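Local coordinates for kinesin-like protein KAR3 (Saccharomyces cerevisiae, PDB 1F9V) that hydrolyses ATP as the motor domain of a microtubule-based kinesin and, as a member of the Kar3 group, probably drives movement toward microtubule minus ends, at residues I117-N122 and E187-V192; M40-I45 and E327-L332; I145-R150 and N180-K185; I167-E172 and L302-T307; N17-D22 and S319-H324. The protein carries 2 engineered substitutions. One frame throughout, in Å; residues are numbered along the deposited sequence.

Interaction 1 of 5, residues I117-N122 and E187-V192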
# COMPACT_ATOMS: atom_id res chain seq x y z
N ILE A 117 8.78 -4.58 -14.11
CA ILE A 117 8.33 -3.71 -15.19
C ILE A 117 9.36 -3.63 -16.32
O ILE A 117 9.00 -3.68 -17.50
CB ILE A 117 8.04 -2.28 -14.67
CG1 ILE A 117 6.68 -2.27 -13.95
CG2 ILE A 117 8.01 -1.29 -15.83
CD1 ILE A 117 6.45 -1.03 -13.09
N PHE A 118 10.64 -3.53 -15.97
CA PHE A 118 11.67 -3.46 -16.99
C PHE A 118 11.82 -4.78 -17.73
O PHE A 118 12.15 -4.81 -18.91
CB PHE A 118 13.00 -3.01 -16.37
CG PHE A 118 13.17 -1.52 -16.35
CD1 PHE A 118 13.34 -0.81 -17.54
CD2 PHE A 118 13.12 -0.81 -15.15
CE1 PHE A 118 13.46 0.57 -17.53
CE2 PHE A 118 13.24 0.58 -15.14
CZ PHE A 118 13.41 1.27 -16.34
N ASN A 119 11.56 -5.90 -17.05
CA ASN A 119 11.64 -7.20 -17.70
C ASN A 119 10.55 -7.23 -18.76
O ASN A 119 10.74 -7.73 -19.87
CB ASN A 119 11.42 -8.34 -16.71
CG ASN A 119 12.60 -8.56 -15.79
OD1 ASN A 119 13.72 -8.12 -16.07
ND2 ASN A 119 12.37 -9.25 -14.68
N TRP A 120 9.39 -6.69 -18.40
CA TRP A 120 8.25 -6.64 -19.31
C TRP A 120 8.49 -5.65 -20.45
O TRP A 120 8.12 -5.90 -21.59
CB TRP A 120 6.99 -6.24 -18.55
CG TRP A 120 6.18 -7.41 -18.14
CD1 TRP A 120 5.99 -7.88 -16.87
CD2 TRP A 120 5.43 -8.27 -19.01
NE1 TRP A 120 5.17 -8.98 -16.90
CE2 TRP A 120 4.81 -9.25 -18.19
CE3 TRP A 120 5.22 -8.32 -20.39
CZ2 TRP A 120 4.00 -10.26 -18.71
CZ3 TRP A 120 4.42 -9.33 -20.91
CH2 TRP A 120 3.81 -10.29 -20.07
N ILE A 121 9.12 -4.53 -20.12
CA ILE A 121 9.41 -3.50 -21.10
C ILE A 121 10.33 -4.08 -22.18
O ILE A 121 10.12 -3.86 -23.37
CB ILE A 121 10.08 -2.26 -20.44
CG1 ILE A 121 9.02 -1.45 -19.68
CG2 ILE A 121 10.75 -1.39 -21.51
CD1 ILE A 121 9.57 -0.26 -18.92
N ASN A 122 11.35 -4.83 -21.76
CA ASN A 122 12.26 -5.43 -22.72
C ASN A 122 11.51 -6.43 -23.58
O ASN A 122 11.70 -6.47 -24.80
CB ASN A 122 13.41 -6.12 -21.98
CG ASN A 122 14.27 -5.14 -21.22
OD1 ASN A 122 14.63 -4.09 -21.74
ND2 ASN A 122 14.60 -5.48 -19.98
N GLU A 187 16.05 4.64 -16.51
CA GLU A 187 16.39 3.98 -17.77
C GLU A 187 16.70 2.49 -17.61
O GLU A 187 16.75 1.75 -18.59
CB GLU A 187 17.58 4.69 -18.42
CG GLU A 187 17.52 6.20 -18.28
CD GLU A 187 18.02 6.93 -19.52
OE1 GLU A 187 19.12 7.51 -19.46
OE2 GLU A 187 17.30 6.91 -20.55
N SER A 188 16.92 2.07 -16.37
CA SER A 188 17.21 0.68 -16.05
C SER A 188 16.84 0.47 -14.59
O SER A 188 16.91 1.41 -13.79
CB SER A 188 18.70 0.36 -16.28
OG SER A 188 19.53 1.08 -15.39
N GLU A 189 16.42 -0.75 -14.24
CA GLU A 189 16.02 -1.06 -12.87
C GLU A 189 17.06 -0.68 -11.83
O GLU A 189 16.71 -0.36 -10.69
CB GLU A 189 15.67 -2.54 -12.75
CG GLU A 189 16.68 -3.49 -13.38
CD GLU A 189 16.05 -4.40 -14.41
OE1 GLU A 189 15.10 -5.14 -14.06
OE2 GLU A 189 16.50 -4.37 -15.58
N GLU A 190 18.33 -0.71 -12.21
CA GLU A 190 19.43 -0.40 -11.29
C GLU A 190 19.46 1.06 -10.83
O GLU A 190 20.02 1.38 -9.78
CB GLU A 190 20.77 -0.74 -11.95
CG GLU A 190 20.64 -1.67 -13.15
CD GLU A 190 21.98 -1.99 -13.79
OE1 GLU A 190 22.51 -1.12 -14.53
OE2 GLU A 190 22.51 -3.10 -13.56
N MET A 191 18.84 1.95 -11.60
CA MET A 191 18.82 3.36 -11.26
C MET A 191 17.95 3.71 -10.05
O MET A 191 18.16 4.75 -9.43
CB MET A 191 18.40 4.19 -12.47
CG MET A 191 19.58 4.80 -13.22
SD MET A 191 19.16 5.30 -14.90
CE MET A 191 17.96 6.61 -14.60
N VAL A 192 16.99 2.85 -9.72
CA VAL A 192 16.13 3.11 -8.57
C VAL A 192 16.98 3.21 -7.31
O VAL A 192 16.56 3.78 -6.30
CB VAL A 192 15.09 1.98 -8.37
CG1 VAL A 192 15.79 0.67 -8.05
CG2 VAL A 192 14.14 2.36 -7.24
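Phe-118 lays its ring against the backbone of Glu-187, Ser-188 and Glu-189, and this is where the two segments pack closely. One face of the ring lies on the peptide between Ser-188 and Glu-189: CD2 of Phe-118 is 3.4 Å from the N of Glu-189, and the Ser-188 C sits 3.6 Å above the ring plane of Phe-118, displaced toward its rim. The far end of the ring reaches further back along the loop, with CZ of Phe-118 3.6 Å from the N of Ser-188. An aromatic side chain is thus set on main chain, and no hydrogen bond joins the segments. Helix 109-124 and the loop leading into helix 192-199 meet here beside the central sheet of the kinesin motor domain, and Phe-118 also touches Val-133 of strand 130-141. With an alanine here, a gap would probably open between helix and loop, leaving the 187-189 backbone without the ring it rests on. Contact thins out toward solvent. Glu-189 starts in the tight slot between its own backbone N and carbonyl carbon (chi1 46°) and then bends, which brings OE1 and OE2 of Glu-189 each to 3.8 Å from CB of Phe-118. Beyond it comes Asn-119, exposed, crossing Glu-189 at about a right angle; its OD1 stays 3.9 Å from OE1 of Glu-189, with the amide and carboxylate planes 50° apart.

Interaction 2 of 5, residues M40-I45 and E327-L332; sequences MEVTKI and ETLNSL
Lys-44 NZ hydrogen-bonds to OD1 of Asn-326, just ahead of the helical segment, while the aliphatic part of the same chain crosses Leu-329, CD of Lys-44 lying 4.0 Å from CD1 of Leu-329. The residues of the strand before Lys-44 that face the helix, Val-42 and Met-40, are apolar. Val-42 divides its two methyls between two leucines: CG1, swung away from the backbone N (chi1 177°), slides past Leu-329 at 3.6 Å from its CD2, and CG2 meets CD1 of Leu-332 at 3.7 Å. Met-40 comes at Leu-332 tip to tip, its CE 3.8 Å from CD1 of Leu-332. Strand residues 40-44 and helix residues 327-332 run roughly antiparallel, their axes 10.3 Å apart at closest and 146° between directions. One face of the small three-stranded sheet of the motor domain lies against the helix: Leu-332 also touches Phe-54 on strand 51-56, and Met-40 reaches Ile-318 of the central sheet. With no hydrogen bond between the two segments, the joint depends on the fit of its methyl groups, and the lysine amine is paired at the margin, with Asn-326.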
# COMPACT_ATOMS: atom_id res chain seq x y z
N MET A 40 -8.62 -16.73 8.39
CA MET A 40 -7.78 -16.79 9.58
C MET A 40 -8.65 -16.56 10.81
O MET A 40 -9.74 -15.99 10.72
CB MET A 40 -6.66 -15.75 9.50
CG MET A 40 -7.14 -14.30 9.56
SD MET A 40 -5.82 -13.11 9.21
CE MET A 40 -4.89 -13.19 10.74
N GLU A 41 -8.14 -17.00 11.96
CA GLU A 41 -8.85 -16.85 13.23
C GLU A 41 -7.89 -16.31 14.27
O GLU A 41 -6.75 -16.76 14.37
CB GLU A 41 -9.40 -18.20 13.70
CG GLU A 41 -10.59 -18.69 12.90
CD GLU A 41 -10.93 -20.13 13.19
OE1 GLU A 41 -10.41 -20.67 14.19
OE2 GLU A 41 -11.72 -20.73 12.43
N VAL A 42 -8.36 -15.34 15.04
CA VAL A 42 -7.55 -14.73 16.08
C VAL A 42 -8.27 -14.88 17.40
O VAL A 42 -9.45 -14.55 17.52
CB VAL A 42 -7.32 -13.22 15.80
CG1 VAL A 42 -6.53 -12.58 16.93
CG2 VAL A 42 -6.59 -13.04 14.47
N THR A 43 -7.56 -15.38 18.41
CA THR A 43 -8.15 -15.58 19.72
C THR A 43 -7.23 -15.06 20.82
O THR A 43 -6.01 -15.26 20.78
CB THR A 43 -8.40 -17.07 20.00
OG1 THR A 43 -9.10 -17.65 18.89
CG2 THR A 43 -9.23 -17.24 21.26
N LYS A 44 -7.81 -14.38 21.81
CA LYS A 44 -7.05 -13.87 22.94
C LYS A 44 -7.26 -14.86 24.08
O LYS A 44 -8.39 -15.30 24.33
CB LYS A 44 -7.56 -12.48 23.35
CG LYS A 44 -7.09 -11.37 22.41
CD LYS A 44 -7.67 -10.01 22.80
CE LYS A 44 -7.39 -9.68 24.26
NZ LYS A 44 -6.41 -8.58 24.43
N ILE A 45 -6.18 -15.23 24.76
CA ILE A 45 -6.23 -16.20 25.85
C ILE A 45 -7.19 -15.84 26.99
O ILE A 45 -7.76 -16.74 27.62
CB ILE A 45 -4.81 -16.46 26.43
CG1 ILE A 45 -4.78 -17.81 27.15
CG2 ILE A 45 -4.41 -15.34 27.37
CD1 ILE A 45 -3.41 -18.18 27.67
N GLU A 327 -3.60 -4.35 18.71
CA GLU A 327 -3.41 -3.54 17.51
C GLU A 327 -3.61 -4.41 16.28
O GLU A 327 -4.07 -3.94 15.24
CB GLU A 327 -2.01 -2.92 17.49
CG GLU A 327 -1.88 -1.64 18.29
CD GLU A 327 -2.89 -0.56 17.87
OE1 GLU A 327 -3.51 -0.66 16.79
OE2 GLU A 327 -3.04 0.40 18.65
N THR A 328 -3.25 -5.69 16.40
CA THR A 328 -3.42 -6.62 15.30
C THR A 328 -4.91 -6.74 14.99
O THR A 328 -5.32 -6.72 13.83
CB THR A 328 -2.86 -8.01 15.64
OG1 THR A 328 -1.43 -7.96 15.58
CG2 THR A 328 -3.36 -9.05 14.64
N LEU A 329 -5.73 -6.85 16.03
CA LEU A 329 -7.17 -6.95 15.84
C LEU A 329 -7.69 -5.65 15.22
O LEU A 329 -8.62 -5.67 14.40
CB LEU A 329 -7.86 -7.26 17.17
CG LEU A 329 -7.77 -8.75 17.54
CD1 LEU A 329 -8.29 -8.96 18.96
CD2 LEU A 329 -8.57 -9.60 16.55
N ASN A 330 -7.10 -4.52 15.60
CA ASN A 330 -7.51 -3.24 15.04
C ASN A 330 -7.21 -3.23 13.54
O ASN A 330 -8.06 -2.86 12.73
CB ASN A 330 -6.75 -2.09 15.72
CG ASN A 330 -7.31 -1.73 17.09
OD1 ASN A 330 -8.46 -2.07 17.42
ND2 ASN A 330 -6.51 -1.05 17.89
N SER A 331 -6.01 -3.67 13.18
CA SER A 331 -5.59 -3.72 11.78
C SER A 331 -6.46 -4.65 10.94
O SER A 331 -6.79 -4.34 9.79
CB SER A 331 -4.12 -4.16 11.67
OG SER A 331 -3.25 -3.17 12.18
N LEU A 332 -6.83 -5.79 11.50
CA LEU A 332 -7.66 -6.75 10.77
C LEU A 332 -9.07 -6.20 10.60
O LEU A 332 -9.74 -6.49 9.61
CB LEU A 332 -7.68 -8.10 11.50
CG LEU A 332 -6.35 -8.86 11.43
CD1 LEU A 332 -6.38 -10.06 12.37
CD2 LEU A 332 -6.08 -9.30 10.00

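Interaction 3 of 5, residues I145-R150 and N180-K185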
# COMPACT_ATOMS: atom_id res chain seq x y z
N ILE A 145 2.82 17.89 1.77
CA ILE A 145 3.64 17.09 0.88
C ILE A 145 5.09 17.54 0.97
O ILE A 145 5.38 18.74 1.00
CB ILE A 145 3.17 17.22 -0.59
CG1 ILE A 145 1.83 16.51 -0.77
CG2 ILE A 145 4.23 16.66 -1.55
CD1 ILE A 145 1.17 16.74 -2.13
N VAL A 146 6.00 16.57 1.05
CA VAL A 146 7.43 16.82 1.12
C VAL A 146 8.09 16.01 0.01
O VAL A 146 7.76 14.84 -0.19
CB VAL A 146 8.03 16.39 2.48
CG1 VAL A 146 9.54 16.51 2.44
CG2 VAL A 146 7.46 17.25 3.60
N ASP A 147 9.00 16.64 -0.72
CA ASP A 147 9.71 15.98 -1.81
C ASP A 147 10.96 15.33 -1.22
O ASP A 147 11.88 16.02 -0.78
CB ASP A 147 10.09 17.02 -2.87
CG ASP A 147 10.87 16.43 -4.03
OD1 ASP A 147 11.02 15.19 -4.11
OD2 ASP A 147 11.36 17.22 -4.87
N LEU A 148 10.98 14.00 -1.19
CA LEU A 148 12.11 13.26 -0.63
C LEU A 148 13.33 13.26 -1.53
O LEU A 148 14.44 12.94 -1.09
CB LEU A 148 11.70 11.82 -0.31
CG LEU A 148 10.49 11.61 0.61
CD1 LEU A 148 10.22 10.12 0.81
CD2 LEU A 148 10.75 12.28 1.95
N LEU A 149 13.13 13.60 -2.80
CA LEU A 149 14.22 13.63 -3.76
C LEU A 149 14.73 15.05 -3.99
O LEU A 149 15.50 15.30 -4.92
CB LEU A 149 13.77 13.03 -5.09
CG LEU A 149 13.15 11.63 -5.04
CD1 LEU A 149 12.85 11.16 -6.45
CD2 LEU A 149 14.10 10.67 -4.34
N ARG A 150 14.30 15.99 -3.15
CA ARG A 150 14.71 17.38 -3.30
C ARG A 150 16.22 17.53 -3.19
O ARG A 150 16.84 16.99 -2.28
CB ARG A 150 14.01 18.26 -2.26
CG ARG A 150 14.63 18.22 -0.87
CD ARG A 150 15.71 19.29 -0.72
NE ARG A 150 16.16 19.48 0.66
CZ ARG A 150 16.78 20.57 1.10
NH1 ARG A 150 17.02 21.58 0.28
NH2 ARG A 150 17.15 20.65 2.37
N ASN A 180 6.69 21.66 -8.30
CA ASN A 180 7.99 21.72 -7.65
C ASN A 180 8.43 20.43 -6.96
O ASN A 180 9.11 20.48 -5.93
CB ASN A 180 8.00 22.87 -6.65
CG ASN A 180 7.67 24.20 -7.31
OD1 ASN A 180 8.25 24.54 -8.35
ND2 ASN A 180 6.75 24.95 -6.72
N VAL A 181 8.05 19.29 -7.52
CA VAL A 181 8.44 18.00 -6.98
C VAL A 181 9.35 17.34 -7.98
O VAL A 181 9.00 17.16 -9.14
CB VAL A 181 7.22 17.08 -6.74
CG1 VAL A 181 7.70 15.64 -6.55
CG2 VAL A 181 6.44 17.56 -5.52
N THR A 182 10.55 16.97 -7.53
CA THR A 182 11.53 16.33 -8.38
C THR A 182 11.02 15.04 -9.03
O THR A 182 10.45 14.18 -8.35
CB THR A 182 12.80 15.99 -7.59
OG1 THR A 182 13.28 17.16 -6.93
CG2 THR A 182 13.88 15.45 -8.51
N SER A 183 11.21 14.93 -10.34
CA SER A 183 10.83 13.71 -11.04
C SER A 183 12.11 13.19 -11.69
O SER A 183 12.92 13.97 -12.19
CB SER A 183 9.77 13.97 -12.10
OG SER A 183 9.30 12.74 -12.64
N CYS A 184 12.29 11.88 -11.67
CA CYS A 184 13.49 11.27 -12.21
C CYS A 184 13.22 10.19 -13.24
O CYS A 184 12.29 9.40 -13.11
CB CYS A 184 14.32 10.67 -11.08
SG CYS A 184 14.76 11.84 -9.79
N LYS A 185 14.06 10.16 -14.28
CA LYS A 185 13.93 9.15 -15.31
C LYS A 185 14.55 7.87 -14.76
O LYS A 185 15.48 7.92 -13.96
CB LYS A 185 14.71 9.57 -16.56
CG LYS A 185 14.02 10.61 -17.43
CD LYS A 185 14.84 10.85 -18.70
CE LYS A 185 14.17 11.85 -19.62
NZ LYS A 185 14.73 11.75 -20.99
O HOH W 1 10.22 13.25 -5.78
O HOH W 2 11.51 19.87 -4.66
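Asp-147 OD2 takes two hydrogen bonds from Thr-182, one from the hydroxyl OG1 and one from the backbone N, each 2.8 Å long. The hydroxyl uses the syn lone pair of the carboxylate oxygen, whereas the N-H, nearly straight at 171°, comes in from above the carboxylate plane, 50° out of it. A water adds a third proton to Asp-147 OD2 and also donates to Asn-180 O, extending the link back to a carbonyl two residues before Thr-182. The other oxygen also serves its own turn: Asp-147 OD1 accepts from the N of Leu-149 at 2.9 Å, an Asx turn that braces the type I turn from Asp-147 to Arg-150. With chi1 at 178° the carboxylate carbon points opposite the residue's own N, and the group can face both ways. With an alanine in its place, the N-H and hydroxyl of Thr-182 would probably lose their common acceptor, and the turn its internal brace. Beside this polar knot Leu-149 packs on Thr-182, CB to CB 4.0 Å, and puts CD1 3.9 Å from SG of Cys-184. Strands 144-147 and 184-185 both pair with strand 130-141, and Leu-149 goes on to touch Phe-137 of that strand and Ile-195 of helix 192-199, which Cys-184 touches as well.

Interaction 4 of 5, residues I167-E172 and L302-T307; sequences IRHDQE and LQYSLT
The small hairpin of strands 167-170 and 175-178 rests here on the last turns of helix 297-306, through His-169 against Gln-303 and Tyr-304. In kinesins this hairpin and helix lie in the region that generally faces the microtubule. The Gln-303 amide is stacked on the imidazole of His-169, planes 16° apart, with OE1 of Gln-303 3.3 Å above the ring, over its centre. CG of Gln-303 sits between its backbone N and carbonyl carbon (chi1 71°), and the chain then runs extended; its CG adds an off-centre CH-pi contact to the same ring. Across the opposite face of the imidazole lies Ile-167 CG2. Tyr-304 meets His-169 obliquely, ring centroids 5.2 Å apart and planes at 73°, with CE2 of Tyr-304 3.7 Å from CB of His-169. Further out, the hydroxyl OH of Tyr-304 reaches the CA of Gln-171 at 3.3 Å. An Asx turn, Glu-172 N to Asp-170 OD2, stiffens the bend. No hydrogen bond crosses between the segments: His-169 ND1 bonds instead to OG1 of Thr-176 on the partner strand, which fixes the imidazole's rotation, so between these two segments the hold comes from stacked and oblique flat groups, with a polar tie nearby from Lys-174 NZ to Thr-307 OG1.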
# COMPACT_ATOMS: atom_id res chain seq x y z
N ILE A 167 -1.17 20.40 -5.77
CA ILE A 167 -1.69 19.28 -6.53
C ILE A 167 -2.42 19.82 -7.76
O ILE A 167 -3.29 20.70 -7.65
CB ILE A 167 -2.67 18.45 -5.69
CG1 ILE A 167 -1.90 17.69 -4.60
CG2 ILE A 167 -3.43 17.47 -6.57
CD1 ILE A 167 -2.80 16.92 -3.63
N ARG A 168 -2.06 19.31 -8.94
CA ARG A 168 -2.67 19.73 -10.19
C ARG A 168 -3.36 18.56 -10.86
O ARG A 168 -2.70 17.71 -11.46
CB ARG A 168 -1.61 20.29 -11.14
CG ARG A 168 -0.93 21.54 -10.65
CD ARG A 168 -1.47 22.79 -11.32
NE ARG A 168 -0.61 23.94 -11.08
CZ ARG A 168 -0.70 24.73 -10.01
NH1 ARG A 168 -1.62 24.49 -9.08
NH2 ARG A 168 0.14 25.75 -9.85
N HIS A 169 -4.68 18.52 -10.76
CA HIS A 169 -5.45 17.46 -11.39
C HIS A 169 -5.83 17.92 -12.80
O HIS A 169 -6.41 19.00 -12.97
CB HIS A 169 -6.72 17.19 -10.60
CG HIS A 169 -6.50 16.54 -9.28
ND1 HIS A 169 -5.75 15.38 -9.13
CD2 HIS A 169 -6.96 16.85 -8.04
CE1 HIS A 169 -5.76 15.01 -7.86
NE2 HIS A 169 -6.49 15.89 -7.18
N ASP A 170 -5.50 17.11 -13.79
CA ASP A 170 -5.84 17.40 -15.18
C ASP A 170 -7.07 16.55 -15.48
O ASP A 170 -6.95 15.37 -15.82
CB ASP A 170 -4.68 16.99 -16.11
CG ASP A 170 -4.88 17.47 -17.54
OD1 ASP A 170 -3.86 17.70 -18.23
OD2 ASP A 170 -6.04 17.60 -17.99
N GLN A 171 -8.24 17.15 -15.34
CA GLN A 171 -9.50 16.45 -15.57
C GLN A 171 -9.61 15.90 -16.99
O GLN A 171 -10.41 15.02 -17.27
CB GLN A 171 -10.68 17.39 -15.29
CG GLN A 171 -10.40 18.45 -14.21
CD GLN A 171 -9.90 19.77 -14.80
OE1 GLN A 171 -8.70 19.95 -15.03
NE2 GLN A 171 -10.82 20.70 -15.04
N GLU A 172 -8.78 16.43 -17.89
CA GLU A 172 -8.78 15.99 -19.28
C GLU A 172 -8.19 14.60 -19.43
O GLU A 172 -8.88 13.67 -19.86
CB GLU A 172 -7.99 16.99 -20.14
CG GLU A 172 -7.23 16.36 -21.31
CD GLU A 172 -7.92 16.58 -22.64
OE1 GLU A 172 -8.10 15.59 -23.39
OE2 GLU A 172 -8.30 17.73 -22.93
N LEU A 302 -4.38 11.00 -4.82
CA LEU A 302 -4.53 9.76 -5.58
C LEU A 302 -5.89 9.45 -6.20
O LEU A 302 -6.08 8.36 -6.73
CB LEU A 302 -4.14 8.58 -4.68
CG LEU A 302 -2.74 8.65 -4.06
CD1 LEU A 302 -2.55 7.48 -3.08
CD2 LEU A 302 -1.70 8.61 -5.18
N GLN A 303 -6.82 10.39 -6.16
CA GLN A 303 -8.15 10.15 -6.70
C GLN A 303 -8.25 9.51 -8.09
O GLN A 303 -9.07 8.63 -8.29
CB GLN A 303 -8.98 11.44 -6.66
CG GLN A 303 -8.55 12.50 -7.65
CD GLN A 303 -9.41 13.75 -7.55
OE1 GLN A 303 -9.43 14.58 -8.47
NE2 GLN A 303 -10.12 13.88 -6.44
N TYR A 304 -7.42 9.94 -9.04
CA TYR A 304 -7.48 9.36 -10.38
C TYR A 304 -6.91 7.93 -10.45
O TYR A 304 -7.21 7.19 -11.39
CB TYR A 304 -6.74 10.25 -11.38
CG TYR A 304 -7.45 11.55 -11.70
CD1 TYR A 304 -8.84 11.62 -11.72
CD2 TYR A 304 -6.72 12.71 -11.98
CE1 TYR A 304 -9.50 12.83 -12.02
CE2 TYR A 304 -7.36 13.91 -12.28
CZ TYR A 304 -8.75 13.97 -12.29
OH TYR A 304 -9.39 15.15 -12.59
N SER A 305 -6.10 7.56 -9.46
CA SER A 305 -5.51 6.23 -9.42
C SER A 305 -6.36 5.31 -8.54
O SER A 305 -6.04 4.13 -8.36
CB SER A 305 -4.08 6.29 -8.89
OG SER A 305 -3.17 6.72 -9.90
N LEU A 306 -7.45 5.85 -8.01
CA LEU A 306 -8.35 5.10 -7.15
C LEU A 306 -9.70 4.90 -7.83
O LEU A 306 -10.51 4.09 -7.39
CB LEU A 306 -8.56 5.84 -5.83
CG LEU A 306 -7.38 5.84 -4.85
CD1 LEU A 306 -7.66 6.77 -3.68
CD2 LEU A 306 -7.15 4.42 -4.34
N THR A 307 -9.94 5.63 -8.90
CA THR A 307 -11.20 5.54 -9.61
C THR A 307 -11.04 4.98 -11.01
O THR A 307 -9.93 4.67 -11.44
CB THR A 307 -11.87 6.93 -9.70
OG1 THR A 307 -10.94 7.88 -10.24
CG2 THR A 307 -12.30 7.38 -8.31

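Interaction 5 of 5, residues N17-D22 and S319-H324; sequences NLENSD and SPSSSH
The backbone N of Ser-322 donates to the O of Asn-20 at 3.0 Å, nearly straight at 167° and in the carbonyl plane, drawing loop 17-22 against the loop 319-324, which ends in a 3-10 turn, where Ser-21 and Ser-322 come closest. Glu-19 supplies a direct side-chain link. Its extended chain lies along Ser-321, whose hydroxyl OG gives a 2.6 Å hydrogen bond to OE2 of Glu-19 from above the carboxylate plane; the same OE2 also accepts from the N of Leu-15. The other oxygen, OE1, has its main partner in Arg-12, a salt bridge, and lies in plane at the edge of the His-324 ring, 3.5 Å from CE1 of His-324. That imidazole stands almost perpendicular to the carboxylate, 82° between planes. Its ND1 is in turn hydrogen-bonded to OG of Ser-319 at 2.8 Å, and Ser-319 OG accepts from the N of Ser-321, an ST turn that shapes the loop behind the contact. On the outer side a water donates to OG of Ser-21 and O of Pro-320, while Ser-322 OG turns to Ser-24 and Thr-23. His-324 occupies the N-cap position of helix 325-338. Arg-12 lines the pocket of a bound ADP and the Glu-19 side chain lies about 7 Å from a bound ADP, consistent with a second shell beside the kinesin nucleotide pocket.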
# COMPACT_ATOMS: atom_id res chain seq x y z
N ASN A 17 12.91 -14.73 20.94
CA ASN A 17 13.35 -14.59 22.35
C ASN A 17 12.82 -13.28 22.93
O ASN A 17 12.58 -13.12 24.15
CB ASN A 17 14.88 -14.69 22.45
CG ASN A 17 15.42 -15.97 21.87
OD1 ASN A 17 14.76 -17.03 21.96
ND2 ASN A 17 16.59 -15.89 21.24
N LEU A 18 12.64 -12.30 22.05
CA LEU A 18 12.11 -11.00 22.46
C LEU A 18 10.59 -10.93 22.35
O LEU A 18 9.95 -10.10 23.02
CB LEU A 18 12.73 -9.87 21.64
CG LEU A 18 13.74 -10.29 20.58
CD1 LEU A 18 13.83 -9.21 19.51
CD2 LEU A 18 15.09 -10.52 21.24
N GLU A 19 10.00 -11.78 21.52
CA GLU A 19 8.55 -11.81 21.35
C GLU A 19 8.04 -13.22 21.63
O GLU A 19 8.82 -14.17 21.70
CB GLU A 19 8.17 -11.41 19.92
CG GLU A 19 8.03 -9.92 19.71
CD GLU A 19 7.85 -9.54 18.26
OE1 GLU A 19 8.02 -8.34 17.95
OE2 GLU A 19 7.54 -10.42 17.43
N ASN A 20 6.73 -13.36 21.79
CA ASN A 20 6.13 -14.67 22.03
C ASN A 20 4.63 -14.61 21.77
O ASN A 20 4.05 -13.53 21.69
CB ASN A 20 6.40 -15.13 23.46
CG ASN A 20 5.61 -14.35 24.49
OD1 ASN A 20 4.38 -14.38 24.51
ND2 ASN A 20 6.33 -13.64 25.36
N SER A 21 4.02 -15.78 21.63
CA SER A 21 2.59 -15.87 21.39
C SER A 21 1.92 -16.64 22.54
O SER A 21 0.96 -17.38 22.34
CB SER A 21 2.33 -16.58 20.06
OG SER A 21 0.95 -16.63 19.76
N ASP A 22 2.45 -16.43 23.74
CA ASP A 22 1.96 -17.09 24.95
C ASP A 22 0.50 -16.82 25.32
O ASP A 22 -0.15 -17.68 25.92
CB ASP A 22 2.82 -16.70 26.15
CG ASP A 22 4.22 -17.25 26.09
OD1 ASP A 22 4.51 -18.11 25.23
OD2 ASP A 22 5.05 -16.81 26.92
N SER A 319 1.81 -8.20 13.28
CA SER A 319 2.80 -8.93 14.04
C SER A 319 2.12 -10.21 14.52
O SER A 319 0.90 -10.24 14.72
CB SER A 319 3.24 -8.10 15.25
OG SER A 319 3.66 -8.94 16.32
N PRO A 320 2.88 -11.30 14.70
CA PRO A 320 2.29 -12.56 15.16
C PRO A 320 2.29 -12.67 16.69
O PRO A 320 1.71 -13.60 17.25
CB PRO A 320 3.21 -13.61 14.56
CG PRO A 320 4.57 -12.94 14.62
CD PRO A 320 4.33 -11.45 14.44
N SER A 321 2.91 -11.70 17.35
CA SER A 321 3.05 -11.72 18.80
C SER A 321 1.92 -11.19 19.68
O SER A 321 1.19 -10.28 19.30
CB SER A 321 4.36 -11.03 19.17
OG SER A 321 5.41 -11.60 18.40
N SER A 322 1.82 -11.77 20.87
CA SER A 322 0.78 -11.44 21.86
C SER A 322 0.77 -10.01 22.35
O SER A 322 -0.30 -9.45 22.60
CB SER A 322 0.88 -12.37 23.07
OG SER A 322 0.72 -13.72 22.68
N SER A 323 1.95 -9.41 22.52
CA SER A 323 2.01 -8.04 23.01
C SER A 323 1.35 -7.06 22.05
O SER A 323 0.97 -5.96 22.43
CB SER A 323 3.47 -7.62 23.24
OG SER A 323 4.20 -7.62 22.03
N HIS A 324 1.19 -7.48 20.80
CA HIS A 324 0.59 -6.63 19.78
C HIS A 324 -0.80 -7.07 19.36
O HIS A 324 -1.38 -6.50 18.42
CB HIS A 324 1.46 -6.61 18.52
CG HIS A 324 2.90 -6.29 18.78
ND1 HIS A 324 3.92 -7.17 18.47
CD2 HIS A 324 3.49 -5.19 19.28
CE1 HIS A 324 5.08 -6.61 18.77
NE2 HIS A 324 4.85 -5.41 19.26
O HOH W 3 5.19 -10.54 22.46
O HOH W 4 -0.48 -14.64 18.62

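In the fold
From the N terminus, the loop 17-22 comes first and is closed only near the other end of the chain, by 319-324 in interaction 5. Strand 38-44 follows and meets helix 325-338 in interaction 2; the two cross along the chain and touch through Thr-328 and Ser-319, tying the small three-stranded sheet and the N-terminal loop to the loop and helix that follow strand 311-318. Both enclose the rest. Interaction 1 joins helix 109-124 to the loop before helix 192-199 and contains interaction 3, which it touches at Met-191 and Lys-185. Interaction 4 crosses both, carrying the 167-178 hairpin to helix 297-306, with Ile-145 meeting Ile-167.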